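Local atomic coordinates of choline dehydrogenase and related flavoproteins (Aspergillus oryzae, PDB entry 3Q9T), a protein that oxidises formate as a flavin-dependent formate oxidase of the glucose-methanol-choline oxidoreductase family, with 8-formyl-FAD at its catalytic site. Residues A1-H6 and N252-F257; T100-H105 and P550-Q555; P127-S132 and V558-E563; R231-E236 and G243-T248. One frame throughout, in Å; residues are numbered along the deposited sequence.

Contact 1. Residues A1-H6 and N252-F257; sequences ATDGSH and NELNFF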
# COMPACT_ATOMS: atom_id res chain seq x y z
N ALA A 1 -38.84 14.12 6.83
CA ALA A 1 -39.61 14.29 5.61
C ALA A 1 -40.44 13.04 5.30
O ALA A 1 -40.06 11.91 5.67
CB ALA A 1 -38.69 14.62 4.44
N THR A 2 -41.57 13.23 4.63
CA THR A 2 -42.46 12.13 4.30
C THR A 2 -42.10 11.49 2.96
O THR A 2 -41.78 12.17 1.98
CB THR A 2 -43.95 12.59 4.36
OG1 THR A 2 -44.73 11.90 3.38
CG2 THR A 2 -44.06 14.09 4.13
N ASP A 3 -42.13 10.16 2.93
CA ASP A 3 -41.74 9.39 1.77
C ASP A 3 -42.54 9.88 0.57
O ASP A 3 -43.73 10.16 0.69
CB ASP A 3 -42.04 7.91 2.03
CG ASP A 3 -41.37 6.97 1.05
OD1 ASP A 3 -40.94 7.42 -0.03
OD2 ASP A 3 -41.27 5.75 1.36
N GLY A 4 -41.89 9.99 -0.59
CA GLY A 4 -42.57 10.36 -1.82
C GLY A 4 -42.80 11.86 -1.98
O GLY A 4 -43.41 12.29 -2.95
N SER A 5 -42.32 12.64 -1.02
CA SER A 5 -42.45 14.11 -1.07
C SER A 5 -41.85 14.76 -2.31
O SER A 5 -40.84 14.32 -2.83
CB SER A 5 -41.79 14.73 0.16
OG SER A 5 -42.67 14.67 1.26
N HIS A 6 -42.49 15.83 -2.77
CA HIS A 6 -42.02 16.56 -3.94
C HIS A 6 -41.40 17.90 -3.51
O HIS A 6 -41.86 18.53 -2.57
CB HIS A 6 -43.18 16.84 -4.90
CG HIS A 6 -43.59 15.66 -5.72
ND1 HIS A 6 -43.61 15.68 -7.10
CD2 HIS A 6 -44.00 14.42 -5.35
CE1 HIS A 6 -44.00 14.50 -7.55
NE2 HIS A 6 -44.23 13.72 -6.51
N ASN A 252 -34.99 1.92 5.80
CA ASN A 252 -36.13 2.10 4.91
C ASN A 252 -35.75 2.90 3.69
O ASN A 252 -35.00 3.88 3.78
CB ASN A 252 -37.26 2.80 5.64
CG ASN A 252 -37.76 2.01 6.80
OD1 ASN A 252 -37.78 2.48 7.94
ND2 ASN A 252 -38.17 0.78 6.53
N GLU A 253 -36.25 2.48 2.54
CA GLU A 253 -35.96 3.18 1.30
C GLU A 253 -37.04 4.22 1.02
O GLU A 253 -38.24 3.92 1.04
CB GLU A 253 -35.78 2.20 0.13
CG GLU A 253 -34.68 1.16 0.38
CD GLU A 253 -34.21 0.45 -0.89
OE1 GLU A 253 -33.16 -0.23 -0.83
OE2 GLU A 253 -34.88 0.58 -1.94
N LEU A 254 -36.61 5.44 0.77
CA LEU A 254 -37.51 6.57 0.59
C LEU A 254 -37.25 7.17 -0.79
O LEU A 254 -36.10 7.29 -1.21
CB LEU A 254 -37.26 7.62 1.67
CG LEU A 254 -38.11 7.64 2.94
CD1 LEU A 254 -38.54 6.25 3.35
CD2 LEU A 254 -37.37 8.33 4.05
N ASN A 255 -38.32 7.54 -1.49
CA ASN A 255 -38.16 8.29 -2.73
C ASN A 255 -38.51 9.76 -2.52
O ASN A 255 -39.52 10.06 -1.88
CB ASN A 255 -39.03 7.70 -3.84
CG ASN A 255 -38.86 6.21 -3.98
OD1 ASN A 255 -37.75 5.71 -4.19
ND2 ASN A 255 -39.96 5.47 -3.83
N PHE A 256 -37.67 10.66 -3.02
CA PHE A 256 -38.01 12.09 -3.05
C PHE A 256 -37.92 12.58 -4.48
O PHE A 256 -37.03 12.18 -5.23
CB PHE A 256 -37.10 12.91 -2.15
CG PHE A 256 -37.13 12.52 -0.71
CD1 PHE A 256 -38.25 12.78 0.08
CD2 PHE A 256 -36.03 11.90 -0.12
CE1 PHE A 256 -38.28 12.42 1.41
CE2 PHE A 256 -36.05 11.53 1.22
CZ PHE A 256 -37.18 11.79 1.99
N PHE A 257 -38.85 13.46 -4.85
CA PHE A 257 -39.00 13.87 -6.24
C PHE A 257 -38.75 15.34 -6.42
O PHE A 257 -39.06 16.15 -5.54
CB PHE A 257 -40.39 13.50 -6.75
CG PHE A 257 -40.64 12.02 -6.80
CD1 PHE A 257 -40.28 11.28 -7.91
CD2 PHE A 257 -41.20 11.36 -5.72
CE1 PHE A 257 -40.48 9.91 -7.95
CE2 PHE A 257 -41.40 9.99 -5.76
CZ PHE A 257 -41.05 9.27 -6.88
O HOH W 1 -42.30 7.05 -2.26
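His6 and Phe257 form a parallel bridge, their CA atoms 4.7 Å apart, where the N-terminal segment 1-6 comes alongside the edge of strand 253-258. Ahead of the bridge the chain makes a type II turn from Thr2 to Ser5, with Gly4 at a positive phi of 81° that suits glycine in the third position of such a turn. Two backbone bonds fasten the turn to the strand: Gly4 N donates to Asn255 O at 2.7 Å, and Phe257 N donates to Ser5 O at 3.0 Å. Asp3 adds a side-chain bond. It holds CG anti to its backbone N (chi1 -165°), which brings OD1 to Asn255 N at 3.0 Å; the N-H meets OD1 on the syn side but tilted from the carboxylate plane, and a water links OD1 to Asn255 ND2. Ser5 OG braces the turn from within, reaching Thr2 O at 2.7 Å from the same face as Ser5 N. Phe257 CB lies over the centre of the His6 ring, 3.7 Å from its centroid, a CH-pi contact, while His6 ND1 bonds Asp259. On the inner side Ala1 CB touches Phe256 CE1 obliquely at 3.8 Å, and the Phe256 ring continues inward to Leu34 and Val36. The N-terminal turn and the start of strand 6-7 are thus held mainly by polar bonds at the surface, with Phe256 tying this outer sheet to the FAD-binding one.

Contact 2. Residues T100-H105 and P550-Q555; sequences TWVPGH and PDCRIQ. With FAY ([(2R,3S,4R,5R)-5-(6-amino-9H-purin-9-yl)-3,4-dihydroxytetrahydrofuran-2-yl]methyl (2R,3S,4S)-5-(8-formyl-7-methyl-2,4-dioxo-3,4-dihydrobenzo[g]pteridin-10(2H)-yl)-2,3,4-trihydroxypentyl dihydrogen diphosphate), chain D.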
# COMPACT_ATOMS: atom_id res chain seq x y z
N THR A 100 -7.69 27.03 3.65
CA THR A 100 -7.09 27.92 2.67
C THR A 100 -8.07 28.28 1.55
O THR A 100 -8.81 27.44 1.04
CB THR A 100 -5.80 27.39 2.06
OG1 THR A 100 -5.02 26.73 3.07
CG2 THR A 100 -4.99 28.55 1.49
N TRP A 101 -8.06 29.56 1.19
CA TRP A 101 -9.00 30.10 0.22
C TRP A 101 -8.20 30.82 -0.83
O TRP A 101 -7.69 31.92 -0.59
CB TRP A 101 -9.95 31.07 0.91
CG TRP A 101 -10.98 31.69 0.01
CD1 TRP A 101 -10.87 32.87 -0.67
CD2 TRP A 101 -12.30 31.20 -0.27
NE1 TRP A 101 -12.03 33.14 -1.35
CE2 TRP A 101 -12.93 32.13 -1.12
CE3 TRP A 101 -13.01 30.06 0.12
CZ2 TRP A 101 -14.22 31.95 -1.60
CZ3 TRP A 101 -14.30 29.88 -0.35
CH2 TRP A 101 -14.90 30.82 -1.20
N VAL A 102 -8.11 30.20 -2.00
CA VAL A 102 -7.22 30.65 -3.06
C VAL A 102 -7.78 30.14 -4.39
O VAL A 102 -8.10 28.97 -4.51
CB VAL A 102 -5.77 30.16 -2.78
CG1 VAL A 102 -5.76 28.64 -2.55
CG2 VAL A 102 -4.82 30.55 -3.91
N PRO A 103 -7.97 31.03 -5.37
CA PRO A 103 -8.66 30.64 -6.60
C PRO A 103 -7.81 29.87 -7.61
O PRO A 103 -8.29 28.87 -8.13
CB PRO A 103 -9.06 31.99 -7.21
CG PRO A 103 -7.99 32.93 -6.75
CD PRO A 103 -7.68 32.48 -5.33
N GLY A 104 -6.60 30.35 -7.89
CA GLY A 104 -5.79 29.78 -8.95
C GLY A 104 -5.42 30.77 -10.05
O GLY A 104 -5.76 31.94 -10.00
N HIS A 105 -4.74 30.26 -11.07
CA HIS A 105 -4.09 31.12 -12.04
C HIS A 105 -5.01 31.35 -13.23
O HIS A 105 -5.66 30.43 -13.71
CB HIS A 105 -2.77 30.49 -12.48
CG HIS A 105 -1.87 31.41 -13.23
ND1 HIS A 105 -2.00 31.66 -14.58
CD2 HIS A 105 -0.79 32.14 -12.82
CE1 HIS A 105 -1.06 32.50 -14.97
NE2 HIS A 105 -0.31 32.80 -13.92
N PRO A 550 -7.24 23.44 -10.64
CA PRO A 550 -6.62 24.74 -10.35
C PRO A 550 -5.21 24.60 -9.76
O PRO A 550 -4.83 23.51 -9.32
CB PRO A 550 -7.58 25.37 -9.32
CG PRO A 550 -8.92 24.72 -9.62
CD PRO A 550 -8.61 23.32 -10.10
N ASP A 551 -4.46 25.71 -9.72
CA ASP A 551 -3.03 25.66 -9.39
C ASP A 551 -2.77 25.79 -7.87
O ASP A 551 -1.80 26.41 -7.44
CB ASP A 551 -2.29 26.77 -10.15
CG ASP A 551 -2.84 26.98 -11.55
OD1 ASP A 551 -2.24 26.49 -12.53
OD2 ASP A 551 -3.91 27.61 -11.68
N CYS A 552 -3.64 25.19 -7.06
CA CYS A 552 -3.64 25.50 -5.65
C CYS A 552 -4.77 24.73 -5.01
O CYS A 552 -5.54 24.07 -5.72
CB CYS A 552 -3.91 26.98 -5.47
SG CYS A 552 -5.41 27.50 -6.34
N ARG A 553 -4.86 24.82 -3.69
CA ARG A 553 -5.98 24.28 -2.91
C ARG A 553 -7.32 24.75 -3.50
O ARG A 553 -7.52 25.93 -3.77
CB ARG A 553 -5.83 24.70 -1.45
CG ARG A 553 -4.56 24.14 -0.82
CD ARG A 553 -4.47 24.41 0.67
NE ARG A 553 -3.32 23.75 1.29
CZ ARG A 553 -3.21 23.49 2.59
NH1 ARG A 553 -4.20 23.84 3.40
NH2 ARG A 553 -2.13 22.88 3.08
N ILE A 554 -8.26 23.83 -3.66
CA ILE A 554 -9.32 24.04 -4.64
C ILE A 554 -10.70 24.46 -4.14
O ILE A 554 -11.60 24.63 -4.95
CB ILE A 554 -9.52 22.76 -5.49
CG1 ILE A 554 -10.06 21.63 -4.59
CG2 ILE A 554 -8.20 22.36 -6.15
CD1 ILE A 554 -10.51 20.37 -5.32
N GLN A 555 -10.89 24.63 -2.83
CA GLN A 555 -12.24 24.89 -2.32
C GLN A 555 -12.88 26.14 -2.93
O GLN A 555 -14.08 26.17 -3.15
CB GLN A 555 -12.30 24.91 -0.78
CG GLN A 555 -11.95 26.25 -0.12
CD GLN A 555 -12.24 26.27 1.40
OE1 GLN A 555 -13.28 25.79 1.86
NE2 GLN A 555 -11.32 26.81 2.16
P FAY D . -17.50 19.00 -3.01
N1 FAY D . -9.39 22.83 -0.39
C2 FAY D . -8.99 24.13 -0.10
O2 FAY D . -9.32 25.06 -0.84
N3 FAY D . -8.66 24.46 1.20
C4 FAY D . -8.17 23.48 2.02
O4 FAY D . -7.24 23.79 2.79
N5 FAY D . -8.11 21.16 2.56
C6 FAY D . -8.45 19.00 3.43
C7 FAY D . -9.10 17.78 3.44
C8 FAY D . -10.04 17.50 2.44
O8 FAY D . -11.82 16.09 1.86
C9 FAY D . -10.40 18.50 1.53
PA FAY D . -18.02 17.41 -0.73
C1' FAY D . -10.99 20.43 -0.61
C10 FAY D . -9.16 21.82 0.51
N10 FAY D . -9.89 20.62 0.43
N1A FAY D . -25.41 9.39 0.10
O1A FAY D . -17.29 16.23 -0.17
C1B FAY D . -22.32 13.60 0.65
O1P FAY D . -18.78 19.78 -2.91
C2' FAY D . -12.33 21.04 -0.16
O2' FAY D . -12.53 20.69 1.16
C2A FAY D . -25.71 10.58 0.74
O2A FAY D . -17.74 18.69 0.01
C2B FAY D . -21.07 13.72 1.51
O2B FAY D . -21.28 13.33 2.85
O2P FAY D . -17.15 18.69 -4.46
C3' FAY D . -13.66 20.83 -0.95
O3' FAY D . -14.83 20.63 -0.15
N3A FAY D . -24.77 11.60 0.80
C3B FAY D . -20.78 15.20 1.40
O3B FAY D . -21.58 15.88 2.34
O3P FAY D . -17.67 17.58 -2.27
C4' FAY D . -13.64 19.73 -1.98
O4' FAY D . -12.46 19.96 -2.76
C4A FAY D . -23.56 11.43 0.22
C4B FAY D . -21.29 15.57 0.03
O4B FAY D . -22.10 14.50 -0.41
C4X FAY D . -8.43 22.14 1.66
C5' FAY D . -14.92 19.75 -2.84
O5' FAY D . -16.23 19.71 -2.25
C5A FAY D . -23.24 10.25 -0.44
C5B FAY D . -20.14 15.83 -0.93
O5B FAY D . -19.61 17.10 -0.64
C5X FAY D . -8.65 19.90 2.39
C6A FAY D . -24.17 9.21 -0.49
N6A FAY D . -23.84 8.03 -1.04
N7A FAY D . -21.99 10.36 -0.92
C7M FAY D . -8.64 16.73 4.42
C8A FAY D . -21.50 11.57 -0.60
C8M FAY D . -10.99 16.39 2.69
C9A FAY D . -9.68 19.69 1.46
N9A FAY D . -22.45 12.24 0.11
O HOH W 2 -9.36 27.42 -1.94
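Gln555 reaches across to Thr100 beside the pyrimidine end of the flavin. Its CB and CG both lie 3.0 Å from FAY O2, packed beside the oxygen that Gln555 N itself bonds at 2.6 Å. CG stands between the backbone N and the carbonyl carbon (chi1 84°) and also approaches Trp101 CE3 at 4.0 Å; from there the chain runs extended to the amide. NE2 then donates to Thr100 O at 2.8 Å, a nearly straight bond that comes from above the carbonyl plane but lies close to the amide's own plane. At the tip, OE1 is held by Asn97 and NE2 also by Thr202, which fixes the amide's rotation. Thr100 O in turn accepts from FAY N3 at 3.0 Å. Arg553 NH1 donates to FAY O4 at 3.1 Å, while its NH2 is paired with Asp395. At the far end His105 N donates to Asp551 OD2 at 2.8 Å, Asp551 also forming a salt bridge with Arg425. Cys552 SG packs on Gly104, where a side chain would jam against the preceding carbonyl and press on Pro550 and the sulfur. With O2, N3 and O4 each bonded to protein, the pyrimidine edge is fixed in position.

Contact 3. Residues P127-S132 and V558-E563; sequences PYLRKS and VYAVGE. With FAY ([(2R,3S,4R,5R)-5-(6-amino-9H-purin-9-yl)-3,4-dihydroxytetrahydrofuran-2-yl]methyl (2R,3S,4S)-5-(8-formyl-7-methyl-2,4-dioxo-3,4-dihydrobenzo[g]pteridin-10(2H)-yl)-2,3,4-trihydroxypentyl dihydrogen diphosphate), chain D.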
# COMPACT_ATOMS: atom_id res chain seq x y z
N PRO A 127 -16.43 36.74 -10.63
CA PRO A 127 -17.51 37.03 -9.69
C PRO A 127 -17.98 35.79 -8.96
O PRO A 127 -18.26 35.85 -7.76
CB PRO A 127 -18.63 37.59 -10.58
CG PRO A 127 -18.24 37.27 -11.98
CD PRO A 127 -16.76 37.14 -12.01
N TYR A 128 -18.04 34.66 -9.66
CA TYR A 128 -18.40 33.41 -9.02
C TYR A 128 -17.35 32.94 -8.01
O TYR A 128 -17.70 32.31 -7.01
CB TYR A 128 -18.74 32.33 -10.07
CG TYR A 128 -19.97 32.67 -10.89
CD1 TYR A 128 -21.20 32.88 -10.28
CD2 TYR A 128 -19.89 32.82 -12.27
CE1 TYR A 128 -22.33 33.22 -11.02
CE2 TYR A 128 -21.02 33.17 -13.03
CZ TYR A 128 -22.23 33.37 -12.40
OH TYR A 128 -23.34 33.69 -13.15
N LEU A 129 -16.08 33.27 -8.26
CA LEU A 129 -15.00 32.99 -7.29
C LEU A 129 -15.11 33.85 -6.03
O LEU A 129 -14.50 33.57 -5.00
CB LEU A 129 -13.62 33.18 -7.94
CG LEU A 129 -13.20 32.10 -8.94
CD1 LEU A 129 -12.11 32.58 -9.88
CD2 LEU A 129 -12.79 30.80 -8.21
N ARG A 130 -15.91 34.92 -6.10
CA ARG A 130 -16.00 35.85 -4.99
C ARG A 130 -17.37 35.86 -4.31
O ARG A 130 -17.50 36.26 -3.16
CB ARG A 130 -15.60 37.24 -5.48
CG ARG A 130 -14.17 37.24 -6.00
CD ARG A 130 -13.77 38.54 -6.69
NE ARG A 130 -12.38 38.48 -7.11
CZ ARG A 130 -11.72 39.48 -7.67
NH1 ARG A 130 -12.35 40.65 -7.89
NH2 ARG A 130 -10.45 39.32 -8.02
N LYS A 131 -18.39 35.38 -5.02
CA LYS A 131 -19.75 35.52 -4.53
C LYS A 131 -20.02 34.90 -3.15
O LYS A 131 -20.77 35.48 -2.35
CB LYS A 131 -20.75 34.97 -5.56
CG LYS A 131 -22.18 35.45 -5.34
CD LYS A 131 -23.11 34.98 -6.46
CE LYS A 131 -24.56 35.37 -6.21
NZ LYS A 131 -25.40 34.94 -7.36
N SER A 132 -19.44 33.74 -2.86
CA SER A 132 -19.74 33.01 -1.64
C SER A 132 -19.24 33.69 -0.36
O SER A 132 -19.74 33.44 0.73
CB SER A 132 -19.15 31.59 -1.70
OG SER A 132 -19.45 30.96 -2.93
N VAL A 558 -14.51 25.29 -6.12
CA VAL A 558 -15.68 24.44 -5.92
C VAL A 558 -16.92 25.26 -5.54
O VAL A 558 -18.01 25.04 -6.06
CB VAL A 558 -15.41 23.33 -4.88
CG1 VAL A 558 -16.65 22.46 -4.68
CG2 VAL A 558 -14.21 22.50 -5.32
N TYR A 559 -16.76 26.20 -4.61
CA TYR A 559 -17.83 27.15 -4.33
C TYR A 559 -18.17 27.91 -5.60
O TYR A 559 -19.33 28.08 -5.92
CB TYR A 559 -17.42 28.14 -3.24
CG TYR A 559 -17.54 27.62 -1.82
CD1 TYR A 559 -18.77 27.58 -1.18
CD2 TYR A 559 -16.41 27.21 -1.11
CE1 TYR A 559 -18.88 27.12 0.12
CE2 TYR A 559 -16.51 26.76 0.21
CZ TYR A 559 -17.75 26.72 0.82
OH TYR A 559 -17.87 26.28 2.12
N ALA A 560 -17.16 28.35 -6.35
CA ALA A 560 -17.44 29.04 -7.62
C ALA A 560 -18.37 28.21 -8.51
O ALA A 560 -19.30 28.75 -9.13
CB ALA A 560 -16.15 29.36 -8.36
N VAL A 561 -18.09 26.91 -8.60
CA VAL A 561 -18.88 26.01 -9.42
C VAL A 561 -20.35 26.00 -8.96
O VAL A 561 -21.27 26.06 -9.78
CB VAL A 561 -18.31 24.58 -9.43
CG1 VAL A 561 -19.40 23.58 -9.79
CG2 VAL A 561 -17.12 24.49 -10.42
N GLY A 562 -20.55 25.92 -7.65
CA GLY A 562 -21.88 25.95 -7.08
C GLY A 562 -22.60 27.26 -7.33
O GLY A 562 -23.80 27.26 -7.61
N GLU A 563 -21.89 28.39 -7.26
CA GLU A 563 -22.51 29.69 -7.42
C GLU A 563 -22.98 29.83 -8.87
O GLU A 563 -24.11 30.26 -9.12
CB GLU A 563 -21.55 30.83 -7.06
CG GLU A 563 -21.13 30.90 -5.60
CD GLU A 563 -22.16 31.55 -4.69
OE1 GLU A 563 -23.33 31.70 -5.09
OE2 GLU A 563 -21.79 31.91 -3.55
P FAY D . -17.50 19.00 -3.01
N1 FAY D . -9.39 22.83 -0.39
C2 FAY D . -8.99 24.13 -0.10
O2 FAY D . -9.32 25.06 -0.84
N3 FAY D . -8.66 24.46 1.20
C4 FAY D . -8.17 23.48 2.02
O4 FAY D . -7.24 23.79 2.79
N5 FAY D . -8.11 21.16 2.56
C6 FAY D . -8.45 19.00 3.43
C7 FAY D . -9.10 17.78 3.44
C8 FAY D . -10.04 17.50 2.44
O8 FAY D . -11.82 16.09 1.86
C9 FAY D . -10.40 18.50 1.53
PA FAY D . -18.02 17.41 -0.73
C1' FAY D . -10.99 20.43 -0.61
C10 FAY D . -9.16 21.82 0.51
N10 FAY D . -9.89 20.62 0.43
N1A FAY D . -25.41 9.39 0.10
O1A FAY D . -17.29 16.23 -0.17
C1B FAY D . -22.32 13.60 0.65
O1P FAY D . -18.78 19.78 -2.91
C2' FAY D . -12.33 21.04 -0.16
O2' FAY D . -12.53 20.69 1.16
C2A FAY D . -25.71 10.58 0.74
O2A FAY D . -17.74 18.69 0.01
C2B FAY D . -21.07 13.72 1.51
O2B FAY D . -21.28 13.33 2.85
O2P FAY D . -17.15 18.69 -4.46
C3' FAY D . -13.66 20.83 -0.95
O3' FAY D . -14.83 20.63 -0.15
N3A FAY D . -24.77 11.60 0.80
C3B FAY D . -20.78 15.20 1.40
O3B FAY D . -21.58 15.88 2.34
O3P FAY D . -17.67 17.58 -2.27
C4' FAY D . -13.64 19.73 -1.98
O4' FAY D . -12.46 19.96 -2.76
C4A FAY D . -23.56 11.43 0.22
C4B FAY D . -21.29 15.57 0.03
O4B FAY D . -22.10 14.50 -0.41
C4X FAY D . -8.43 22.14 1.66
C5' FAY D . -14.92 19.75 -2.84
O5' FAY D . -16.23 19.71 -2.25
C5A FAY D . -23.24 10.25 -0.44
C5B FAY D . -20.14 15.83 -0.93
O5B FAY D . -19.61 17.10 -0.64
C5X FAY D . -8.65 19.90 2.39
C6A FAY D . -24.17 9.21 -0.49
N6A FAY D . -23.84 8.03 -1.04
N7A FAY D . -21.99 10.36 -0.92
C7M FAY D . -8.64 16.73 4.42
C8A FAY D . -21.50 11.57 -0.60
C8M FAY D . -10.99 16.39 2.69
C9A FAY D . -9.68 19.69 1.46
N9A FAY D . -22.45 12.24 0.11
O HOH W 3 -24.90 32.11 -7.33
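Tyr559, one turn into helix 555-572, sets its CB 3.5 Å from OG of Ser132, the residue following the weakly bonded helix about 127-131. The short segments cross at 103°, nearly perpendicular, with their axes 7.6 Å apart. Next in sequence, Ala560 provides the closest backbone approach, and the small alanine suits CA atoms 4.7 Å apart from Leu129 to Ala560: its CA-H points at Tyr128 O, 3.3 Å from CA, and its CB meets Leu129 CD2 at 3.7 Å. A turn later comes Glu563, which carries most of the contact. Its CB lies 3.8 Å from Tyr128 CD1, whose ring crosses the glutamate stem obliquely and whose OH bonds Asp567. The chain then bends at chi2 (-80°), bringing the carboxylate to Ser132. OE2 accepts a hydrogen bond from Ser132 OG at 2.6 Å on its anti lone pair. OE1 lies toward the extended Lys131, whose CD packs 3.6 Å from it; the charges are too far apart for a salt bridge, and a water joins Lys131 NZ to both OE1 and Glu563 O, NZ also having a long, weak ion pair with Asp567. OE1 has its ion pair with Arg24 of helix 16-25. A buried carboxylate gripped by a hydroxyl, a water and an arginine is probably kept ionised, and it fastens three helices together behind Val558, which packs against the flavin's ribityl chain.

Contact 4. Residues R231-E236 and G243-T248; sequences RLIINE and GVTVVT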
# COMPACT_ATOMS: atom_id res chain seq x y z
N ARG A 231 -29.82 5.46 -5.42
CA ARG A 231 -29.93 5.58 -6.87
C ARG A 231 -30.65 6.87 -7.27
O ARG A 231 -31.49 7.37 -6.54
CB ARG A 231 -30.75 4.41 -7.41
CG ARG A 231 -30.67 4.19 -8.90
CD ARG A 231 -31.64 3.08 -9.30
NE ARG A 231 -31.21 1.79 -8.77
CZ ARG A 231 -32.02 0.74 -8.62
NH1 ARG A 231 -33.30 0.84 -8.95
NH2 ARG A 231 -31.54 -0.40 -8.13
N LEU A 232 -30.31 7.41 -8.44
CA LEU A 232 -31.10 8.50 -9.01
C LEU A 232 -32.31 7.85 -9.66
O LEU A 232 -32.19 6.76 -10.23
CB LEU A 232 -30.28 9.27 -10.05
CG LEU A 232 -29.70 10.67 -9.79
CD1 LEU A 232 -29.71 11.11 -8.33
CD2 LEU A 232 -28.29 10.72 -10.36
N ILE A 233 -33.48 8.49 -9.56
CA ILE A 233 -34.70 7.99 -10.21
C ILE A 233 -34.79 8.55 -11.64
O ILE A 233 -35.02 9.75 -11.85
CB ILE A 233 -35.98 8.37 -9.41
CG1 ILE A 233 -35.86 7.89 -7.96
CG2 ILE A 233 -37.24 7.78 -10.08
CD1 ILE A 233 -37.19 7.97 -7.15
N ILE A 234 -34.61 7.66 -12.61
CA ILE A 234 -34.54 8.04 -14.01
C ILE A 234 -35.69 7.43 -14.80
O ILE A 234 -35.88 6.21 -14.81
CB ILE A 234 -33.23 7.54 -14.66
CG1 ILE A 234 -32.01 8.00 -13.87
CG2 ILE A 234 -33.14 8.02 -16.10
CD1 ILE A 234 -31.76 9.48 -13.96
N ASN A 235 -36.47 8.27 -15.47
CA ASN A 235 -37.47 7.78 -16.42
C ASN A 235 -36.85 7.60 -17.80
O ASN A 235 -36.46 8.57 -18.43
CB ASN A 235 -38.65 8.74 -16.50
CG ASN A 235 -39.74 8.23 -17.41
OD1 ASN A 235 -39.60 8.25 -18.63
ND2 ASN A 235 -40.83 7.75 -16.81
N GLU A 236 -36.76 6.36 -18.25
CA GLU A 236 -36.14 6.05 -19.54
C GLU A 236 -36.86 6.66 -20.74
O GLU A 236 -36.22 7.18 -21.67
CB GLU A 236 -36.02 4.55 -19.75
CG GLU A 236 -34.81 3.92 -19.09
CD GLU A 236 -34.31 2.71 -19.86
OE1 GLU A 236 -33.80 2.89 -21.00
OE2 GLU A 236 -34.43 1.58 -19.33
N GLY A 243 -35.97 12.38 -9.49
CA GLY A 243 -35.70 12.50 -8.07
C GLY A 243 -34.65 11.50 -7.63
O GLY A 243 -33.83 11.05 -8.45
N VAL A 244 -34.65 11.14 -6.35
CA VAL A 244 -33.62 10.27 -5.82
C VAL A 244 -34.17 9.31 -4.77
O VAL A 244 -35.09 9.66 -4.02
CB VAL A 244 -32.51 11.10 -5.15
CG1 VAL A 244 -33.03 11.75 -3.87
CG2 VAL A 244 -31.32 10.23 -4.84
N THR A 245 -33.59 8.12 -4.70
CA THR A 245 -33.93 7.15 -3.67
C THR A 245 -32.84 7.08 -2.59
O THR A 245 -31.64 7.02 -2.91
CB THR A 245 -34.19 5.74 -4.27
OG1 THR A 245 -35.24 5.82 -5.24
CG2 THR A 245 -34.59 4.75 -3.17
N VAL A 246 -33.25 7.10 -1.33
CA VAL A 246 -32.32 7.07 -0.21
C VAL A 246 -32.69 6.01 0.81
O VAL A 246 -33.84 5.56 0.85
CB VAL A 246 -32.19 8.43 0.51
CG1 VAL A 246 -31.70 9.50 -0.47
CG2 VAL A 246 -33.52 8.83 1.12
N VAL A 247 -31.72 5.60 1.61
CA VAL A 247 -31.95 4.63 2.67
C VAL A 247 -31.75 5.29 4.02
O VAL A 247 -30.76 5.98 4.23
CB VAL A 247 -30.97 3.44 2.54
CG1 VAL A 247 -31.30 2.36 3.57
CG2 VAL A 247 -31.02 2.89 1.14
N THR A 248 -32.70 5.10 4.93
CA THR A 248 -32.60 5.70 6.26
C THR A 248 -31.79 4.86 7.22
O THR A 248 -31.47 3.71 6.93
CB THR A 248 -33.99 5.93 6.89
OG1 THR A 248 -34.64 4.66 7.10
CG2 THR A 248 -34.86 6.82 6.02
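Arg231 and Thr245 face each other as a hydrogen-bonded antiparallel pair in the hairpin of strands 227-235 and 240-248. Thr245 N donates to Arg231 O at 2.9 Å, and this bond is almost straight. Farther along, Ile233 N bonds Gly243 O at 2.8 Å, from above the carbonyl plane. Packing is tight on the face of Leu232 and Val244, a non-hydrogen-bonded pair with CA atoms 4.4 Å apart. Val244 CG2, anti to the backbone N, comes within 3.3 Å of Arg231 O and 3.9 Å of Leu232 CD1, and Leu232 goes on to Leu274 and Leu275 of helix 267-277. Branched and aliphatic residues suit this buried side. The other face is mixed: the Ile233 and Thr245 side chains cross at about a right angle, Ile233 CG1 and CD1 both 3.5 Å from Thr245 OG1, while OG1 bonds Asn255 of the next strand. Gly243, at angles where a side chain would jam against the preceding carbonyl, lies next to Ile233. The loose side is at exposed Arg231, whose N makes only a weak 3.5 Å bond to Thr245 O and whose guanidinium leads away from the partner strand toward solvent. Apolar packing thus seals the hairpin against the helix, whereas its other face pairs an aliphatic side chain with a threonine committed to the neighbouring strand.

Contacts 1 and 4 belong to one mixed sheet at the periphery, contact 1 at the surface and contact 4 largely buried; strands 240-248 and 253-258 are neighbours in it, and Leu254 N probably donates to Val246 O at 2.8 Å. Contacts 2 and 3 lie deep, their centres about 12 Å apart; Trp101 packs on Tyr559, and both contacts touch the flavin cofactor. Contacts 1 and 2 are far apart, about 37 Å between centres. The chemistry follows position: main-chain pairing dominates the sheet contacts, whereas contact 2 mixes backbone and side-chain bonds to the flavin and contact 3 centres on a buried glutamate where helices pack.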